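Local coordinates for protein Pgp2 (Campylobacter jejuni subsp. jejuni, PDB 6XJ6) that directs helical cell shape and is probably a YkuD-family LD-carboxypeptidase that trims peptidoglycan, which it binds through a pocket on its accessory NTF2 domain, at residues Leu39-Tyr44 with Ala148-Asp153; Ala178-Trp183 with Ile252-Asp257. One frame throughout, in Å; residues are numbered along the deposited sequence.

Interaction 1 (Leu39-Tyr44 with Ala148-Asp153); sequences LRVYSY and AQVVQD
Val41 lays its CG1 methyl against CG1 of Val150, the two carbons 3.6 Å apart, and so seats the last turn of helix 141-151 on strand 38-45 of the mixed sheet in the YkuD-type L,D-transpeptidase catalytic domain. The two side chains pass alongside each other in opposite directions, which brings Val150 CG1 to 4.0 Å from Val41 CB as well. In Val41, CG1 stands anti to the backbone N (chi1 -176°), and it is this branch that does the touching; the partner methyl of Val150 is also the one anti to its own nitrogen. The next residue of the helix, Val151, adds a looser touch, its CG1 lying 4.4 Å from Val41 CG1. Valine suits both places. Its branched CB is at ease in an extended strand, and on the helix its short branched side chain, with few rotamers, lets helix and strand come close, the CA atoms of Val41 and Val150 being 7.7 Å apart.

The patch is small, with 99 Å² buried in all, and wholly apolar, since only valine side chains meet between the two segments; the backbone of Val41 pairs separately with Asp52 and Phe53 of strand 48-56. Phe147, earlier on the same helix, widens the apolar layer by packing on Leu39 and Val41. The helix ends directly after this contact, with Gln152 leaving helical geometry; a weak bond, 3.0 Å from Gln152 N to Ala148 O, closes its last turn.

Interaction 2 (Ala178-Trp183 with Ile252-Asp257); sequences ADLFTW and ISFYED
Phe254 meets the helix with adjoining ring atoms: its CZ lies 4.0 Å from Trp183 CZ3, and its CE2 3.9 Å from Leu180 CD1. Phe254 CZ sits at the indole edge, near its plane, whereas CZ3 approaches the phenyl ring obliquely; the ring planes are nearly perpendicular, at about 78°. The branches of Leu180 divide the work: while CD1 goes to Phe254, CD2 packs 4.1 Å from CG2 of Ile252, the leucine running past each partner in the opposite direction. A chi1 of 53° sets Phe254 CG between the backbone N and the carbonyl carbon, and the ring stands out from the strand toward the helix. Leucine, with two methyls to spread, suits a place facing two strand residues. Side chains from both segments together span the 11.6 Å between the short-segment axes, the large indole supplying part. Trp183 NE1 is hydrogen-bonded to Tyr199 OH.

Ile252 and Phe254 face the helix from the same side of the strand, and the axes cross at -50°. This is the helix-on-curved-sheet core of an NTF2-like domain. Strand 249-260 runs between strands 232-240 and 263-275; helix 170-188 covers it, with Leu180 also touching Leu271 and Trp183 reaching Met281 and Ile283 of strand 281-283.

How the interactions relate
Interactions 1 and 2 are the same kind of joint, a helix laid on a sheet by apolar side chains, made once in each domain: 39-44 with 148-153 in the catalytic domain, 178-183 with 252-257 in the NTF2-like one. They follow in series along the chain, with centres 27 Å apart and nearest atoms about 12 Å apart, so neither touches the other. Interaction 1 is the one placed with respect to the active site: the side chain of Val151 is about 12 Å from that of His119, the predicted proton donor/acceptor, whose predicted nucleophilic partner is Cys136. Interaction 2 lies away from these residues, in the core of the domain whose pocket binds peptidoglycan.

Interaction 1 (Leu39-Tyr44 with Ala148-Asp153)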
loop_
_atom_site.group_PDB
_atom_site.type_symbol
_atom_site.label_atom_id
_atom_site.label_comp_id
_atom_site.label_asym_id
_atom_site.label_seq_id
_atom_site.Cartn_x
_atom_site.Cartn_y
_atom_site.Cartn_z
ATOM N N LEU A 39 -13.031 -1.346 12.728
ATOM C CA LEU A 39 -11.848 -2.042 12.246
ATOM C C LEU A 39 -12.212 -3.505 12.041
ATOM O O LEU A 39 -12.826 -4.128 12.917
ATOM C CB LEU A 39 -10.686 -1.914 13.239
ATOM C CG LEU A 39 -9.366 -2.596 12.849
ATOM C CD1 LEU A 39 -8.180 -1.844 13.460
ATOM C CD2 LEU A 39 -9.329 -4.061 13.290
ATOM N N ARG A 40 -11.854 -4.040 10.877
ATOM C CA ARG A 40 -12.071 -5.442 10.556
ATOM C C ARG A 40 -10.764 -6.023 10.043
ATOM O O ARG A 40 -9.947 -5.313 9.458
ATOM C CB ARG A 40 -13.167 -5.603 9.493
ATOM C CG ARG A 40 -14.558 -5.276 10.009
ATOM C CD ARG A 40 -15.577 -5.045 8.908
ATOM N NE ARG A 40 -16.912 -4.932 9.488
ATOM C CZ ARG A 40 -17.951 -4.331 8.912
ATOM N NH1 ARG A 40 -17.835 -3.769 7.715
ATOM N NH2 ARG A 40 -19.116 -4.290 9.544
ATOM N N VAL A 41 -10.549 -7.308 10.302
ATOM C CA VAL A 41 -9.435 -8.038 9.713
ATOM C C VAL A 41 -10.005 -9.081 8.772
ATOM O O VAL A 41 -10.847 -9.901 9.169
ATOM C CB VAL A 41 -8.518 -8.688 10.762
ATOM C CG1 VAL A 41 -7.328 -9.332 10.061
ATOM C CG2 VAL A 41 -8.034 -7.657 11.769
ATOM N N TYR A 42 -9.544 -9.049 7.532
ATOM C CA TYR A 42 -9.968 -9.995 6.517
ATOM C C TYR A 42 -8.785 -10.842 6.090
ATOM O O TYR A 42 -7.687 -10.328 5.885
ATOM C CB TYR A 42 -10.474 -9.268 5.283
ATOM C CG TYR A 42 -11.764 -8.532 5.488
ATOM C CD1 TYR A 42 -12.985 -9.182 5.361
ATOM C CD2 TYR A 42 -11.768 -7.179 5.792
ATOM C CE1 TYR A 42 -14.167 -8.503 5.541
ATOM C CE2 TYR A 42 -12.947 -6.496 5.971
ATOM C CZ TYR A 42 -14.143 -7.160 5.843
ATOM O OH TYR A 42 -15.326 -6.476 6.023
ATOM N N SER A 43 -9.009 -12.148 5.979
ATOM C CA SER A 43 -8.043 -13.038 5.359
ATOM C C SER A 43 -8.379 -13.174 3.881
ATOM O O SER A 43 -9.551 -13.239 3.501
ATOM C CB SER A 43 -8.075 -14.415 6.024
ATOM O OG SER A 43 -9.344 -15.020 5.875
ATOM N N TYR A 44 -7.341 -13.201 3.052
ATOM C CA TYR A 44 -7.472 -13.416 1.619
ATOM C C TYR A 44 -6.749 -14.708 1.294
ATOM O O TYR A 44 -5.560 -14.842 1.597
ATOM C CB TYR A 44 -6.821 -12.261 0.859
ATOM C CG TYR A 44 -6.768 -12.416 -0.649
ATOM C CD1 TYR A 44 -5.780 -13.176 -1.257
ATOM C CD2 TYR A 44 -7.689 -11.771 -1.465
ATOM C CE1 TYR A 44 -5.722 -13.302 -2.634
ATOM C CE2 TYR A 44 -7.635 -11.886 -2.837
ATOM C CZ TYR A 44 -6.650 -12.649 -3.416
ATOM O OH TYR A 44 -6.600 -12.759 -4.786
ATOM N N ALA A 148 -4.478 -10.203 17.972
ATOM C CA ALA A 148 -3.117 -10.718 17.857
ATOM C C ALA A 148 -3.103 -12.117 17.257
ATOM O O ALA A 148 -2.243 -12.431 16.426
ATOM C CB ALA A 148 -2.443 -10.719 19.226
ATOM N N GLN A 149 -4.048 -12.969 17.667
ATOM C CA GLN A 149 -4.112 -14.324 17.136
ATOM C C GLN A 149 -4.408 -14.315 15.641
ATOM O O GLN A 149 -3.862 -15.130 14.889
ATOM C CB GLN A 149 -5.179 -15.116 17.889
ATOM C CG GLN A 149 -4.845 -15.358 19.350
ATOM C CD GLN A 149 -5.993 -15.990 20.114
ATOM O OE1 GLN A 149 -7.099 -16.136 19.591
ATOM N NE2 GLN A 149 -5.734 -16.373 21.360
ATOM N N VAL A 150 -5.260 -13.392 15.187
ATOM C CA VAL A 150 -5.653 -13.378 13.781
ATOM C C VAL A 150 -4.510 -12.912 12.888
ATOM O O VAL A 150 -4.396 -13.354 11.741
ATOM C CB VAL A 150 -6.929 -12.533 13.581
ATOM C CG1 VAL A 150 -7.183 -12.253 12.104
ATOM C CG2 VAL A 150 -8.131 -13.231 14.202
ATOM N N VAL A 151 -3.662 -11.999 13.371
ATOM C CA VAL A 151 -2.581 -11.460 12.546
ATOM C C VAL A 151 -1.262 -12.196 12.733
ATOM O O VAL A 151 -0.329 -11.976 11.942
ATOM C CB VAL A 151 -2.373 -9.944 12.768
ATOM C CG1 VAL A 151 -3.654 -9.172 12.457
ATOM C CG2 VAL A 151 -1.877 -9.656 14.193
ATOM N N GLN A 152 -1.142 -13.045 13.751
ATOM C CA GLN A 152 0.130 -13.685 14.055
ATOM C C GLN A 152 0.639 -14.485 12.861
ATOM O O GLN A 152 -0.111 -15.235 12.232
ATOM C CB GLN A 152 -0.028 -14.599 15.273
ATOM C CG GLN A 152 1.246 -15.307 15.686
ATOM C CD GLN A 152 1.117 -16.002 17.028
ATOM O OE1 GLN A 152 0.438 -15.516 17.934
ATOM N NE2 GLN A 152 1.767 -17.150 17.160
ATOM N N ASP A 153 1.919 -14.299 12.539
ATOM C CA ASP A 153 2.639 -15.120 11.563
ATOM C C ASP A 153 2.089 -14.988 10.149
ATOM O O ASP A 153 2.267 -15.891 9.324
ATOM C CB ASP A 153 2.677 -16.594 11.980
ATOM C CG ASP A 153 3.473 -16.821 13.251
ATOM O OD1 ASP A 153 4.421 -16.049 13.505
ATOM O OD2 ASP A 153 3.155 -17.774 13.992
#

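Interaction 2 (Ala178-Trp183 with Ile252-Asp257)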
loop_
_atom_site.group_PDB
_atom_site.type_symbol
_atom_site.label_atom_id
_atom_site.label_comp_id
_atom_site.label_asym_id
_atom_site.label_seq_id
_atom_site.Cartn_x
_atom_site.Cartn_y
_atom_site.Cartn_z
ATOM N N ALA A 178 -1.706 -5.248 -16.952
ATOM C CA ALA A 178 -1.257 -5.136 -18.332
ATOM C C ALA A 178 -0.309 -3.955 -18.501
ATOM O O ALA A 178 0.708 -4.062 -19.197
ATOM C CB ALA A 178 -2.460 -5.011 -19.259
ATOM N N ASP A 179 -0.619 -2.820 -17.862
ATOM C CA ASP A 179 0.280 -1.670 -17.916
ATOM C C ASP A 179 1.616 -1.985 -17.256
ATOM O O ASP A 179 2.678 -1.603 -17.766
ATOM C CB ASP A 179 -0.360 -0.470 -17.222
ATOM C CG ASP A 179 -1.482 0.154 -18.023
ATOM O OD1 ASP A 179 -1.583 -0.110 -19.241
ATOM O OD2 ASP A 179 -2.258 0.935 -17.424
ATOM N N LEU A 180 1.581 -2.668 -16.109
ATOM C CA LEU A 180 2.812 -3.037 -15.415
ATOM C C LEU A 180 3.755 -3.809 -16.331
ATOM O O LEU A 180 4.958 -3.533 -16.376
ATOM C CB LEU A 180 2.468 -3.873 -14.185
ATOM C CG LEU A 180 3.645 -4.341 -13.328
ATOM C CD1 LEU A 180 4.275 -3.167 -12.598
ATOM C CD2 LEU A 180 3.191 -5.398 -12.350
ATOM N N PHE A 181 3.231 -4.809 -17.049
ATOM C CA PHE A 181 4.098 -5.616 -17.900
ATOM C C PHE A 181 4.491 -4.884 -19.178
ATOM O O PHE A 181 5.541 -5.183 -19.761
ATOM C CB PHE A 181 3.460 -6.983 -18.158
ATOM C CG PHE A 181 3.627 -7.912 -17.003
ATOM C CD1 PHE A 181 4.782 -8.661 -16.867
ATOM C CD2 PHE A 181 2.674 -7.977 -16.008
ATOM C CE1 PHE A 181 4.966 -9.487 -15.781
ATOM C CE2 PHE A 181 2.855 -8.801 -14.914
ATOM C CZ PHE A 181 4.003 -9.557 -14.802
ATOM N N THR A 182 3.679 -3.917 -19.617
ATOM C CA THR A 182 4.061 -3.073 -20.743
ATOM C C THR A 182 5.189 -2.134 -20.343
ATOM O O THR A 182 6.141 -1.925 -21.108
ATOM C CB THR A 182 2.843 -2.278 -21.218
ATOM O OG1 THR A 182 1.793 -3.186 -21.594
ATOM C CG2 THR A 182 3.196 -1.388 -22.412
ATOM N N TRP A 183 5.096 -1.571 -19.138
ATOM C CA TRP A 183 6.173 -0.758 -18.586
ATOM C C TRP A 183 7.444 -1.583 -18.410
ATOM O O TRP A 183 8.543 -1.125 -18.748
ATOM C CB TRP A 183 5.670 -0.184 -17.260
ATOM C CG TRP A 183 6.665 0.454 -16.321
ATOM C CD1 TRP A 183 7.200 1.708 -16.404
ATOM C CD2 TRP A 183 7.169 -0.118 -15.113
ATOM N NE1 TRP A 183 8.029 1.937 -15.336
ATOM C CE2 TRP A 183 8.024 0.831 -14.526
ATOM C CE3 TRP A 183 6.984 -1.347 -14.475
ATOM C CZ2 TRP A 183 8.694 0.591 -13.327
ATOM C CZ3 TRP A 183 7.653 -1.589 -13.294
ATOM C CH2 TRP A 183 8.500 -0.624 -12.730
ATOM N N ILE A 252 1.202 -1.262 -5.962
ATOM C CA ILE A 252 1.652 -2.469 -6.654
ATOM C C ILE A 252 3.015 -2.813 -6.085
ATOM O O ILE A 252 3.960 -2.038 -6.240
ATOM C CB ILE A 252 1.758 -2.255 -8.172
ATOM C CG1 ILE A 252 0.440 -1.730 -8.747
ATOM C CG2 ILE A 252 2.172 -3.571 -8.848
ATOM C CD1 ILE A 252 0.498 -1.372 -10.215
ATOM N N SER A 253 3.127 -3.969 -5.442
ATOM C CA SER A 253 4.399 -4.433 -4.916
ATOM C C SER A 253 4.752 -5.765 -5.555
ATOM O O SER A 253 3.874 -6.551 -5.924
ATOM C CB SER A 253 4.380 -4.549 -3.384
ATOM O OG SER A 253 3.423 -5.486 -2.933
ATOM N N PHE A 254 6.045 -6.008 -5.703
ATOM C CA PHE A 254 6.503 -7.227 -6.352
ATOM C C PHE A 254 7.994 -7.362 -6.118
ATOM O O PHE A 254 8.669 -6.398 -5.742
ATOM C CB PHE A 254 6.195 -7.225 -7.856
ATOM C CG PHE A 254 6.700 -6.012 -8.591
ATOM C CD1 PHE A 254 7.921 -6.031 -9.234
ATOM C CD2 PHE A 254 5.938 -4.852 -8.642
ATOM C CE1 PHE A 254 8.379 -4.920 -9.914
ATOM C CE2 PHE A 254 6.398 -3.735 -9.317
ATOM C CZ PHE A 254 7.611 -3.772 -9.954
ATOM N N TYR A 255 8.495 -8.575 -6.333
ATOM C CA TYR A 255 9.925 -8.840 -6.337
ATOM C C TYR A 255 10.448 -8.710 -7.756
ATOM O O TYR A 255 9.816 -9.172 -8.713
ATOM C CB TYR A 255 10.230 -10.258 -5.851
ATOM C CG TYR A 255 10.054 -10.499 -4.372
ATOM C CD1 TYR A 255 9.191 -11.484 -3.910
ATOM C CD2 TYR A 255 10.767 -9.762 -3.437
ATOM C CE1 TYR A 255 9.033 -11.720 -2.558
ATOM C CE2 TYR A 255 10.613 -9.992 -2.081
ATOM C CZ TYR A 255 9.747 -10.969 -1.649
ATOM O OH TYR A 255 9.598 -11.198 -0.299
ATOM N N GLU A 256 11.614 -8.096 -7.883
ATOM C CA GLU A 256 12.313 -7.953 -9.149
ATOM C C GLU A 256 13.475 -8.930 -9.116
ATOM O O GLU A 256 14.341 -8.828 -8.245
ATOM C CB GLU A 256 12.829 -6.522 -9.276
ATOM C CG GLU A 256 13.340 -6.146 -10.635
ATOM C CD GLU A 256 13.436 -4.644 -10.797
ATOM O OE1 GLU A 256 14.476 -4.070 -10.413
ATOM O OE2 GLU A 256 12.457 -4.036 -11.280
ATOM N N ASP A 257 13.481 -9.888 -10.044
ATOM C CA ASP A 257 14.464 -10.961 -10.058
ATOM C C ASP A 257 15.307 -10.864 -11.319
ATOM O O ASP A 257 14.792 -10.591 -12.408
ATOM C CB ASP A 257 13.786 -12.341 -10.005
ATOM C CG ASP A 257 13.034 -12.579 -8.704
ATOM O OD1 ASP A 257 13.563 -12.219 -7.631
ATOM O OD2 ASP A 257 11.912 -13.127 -8.757
#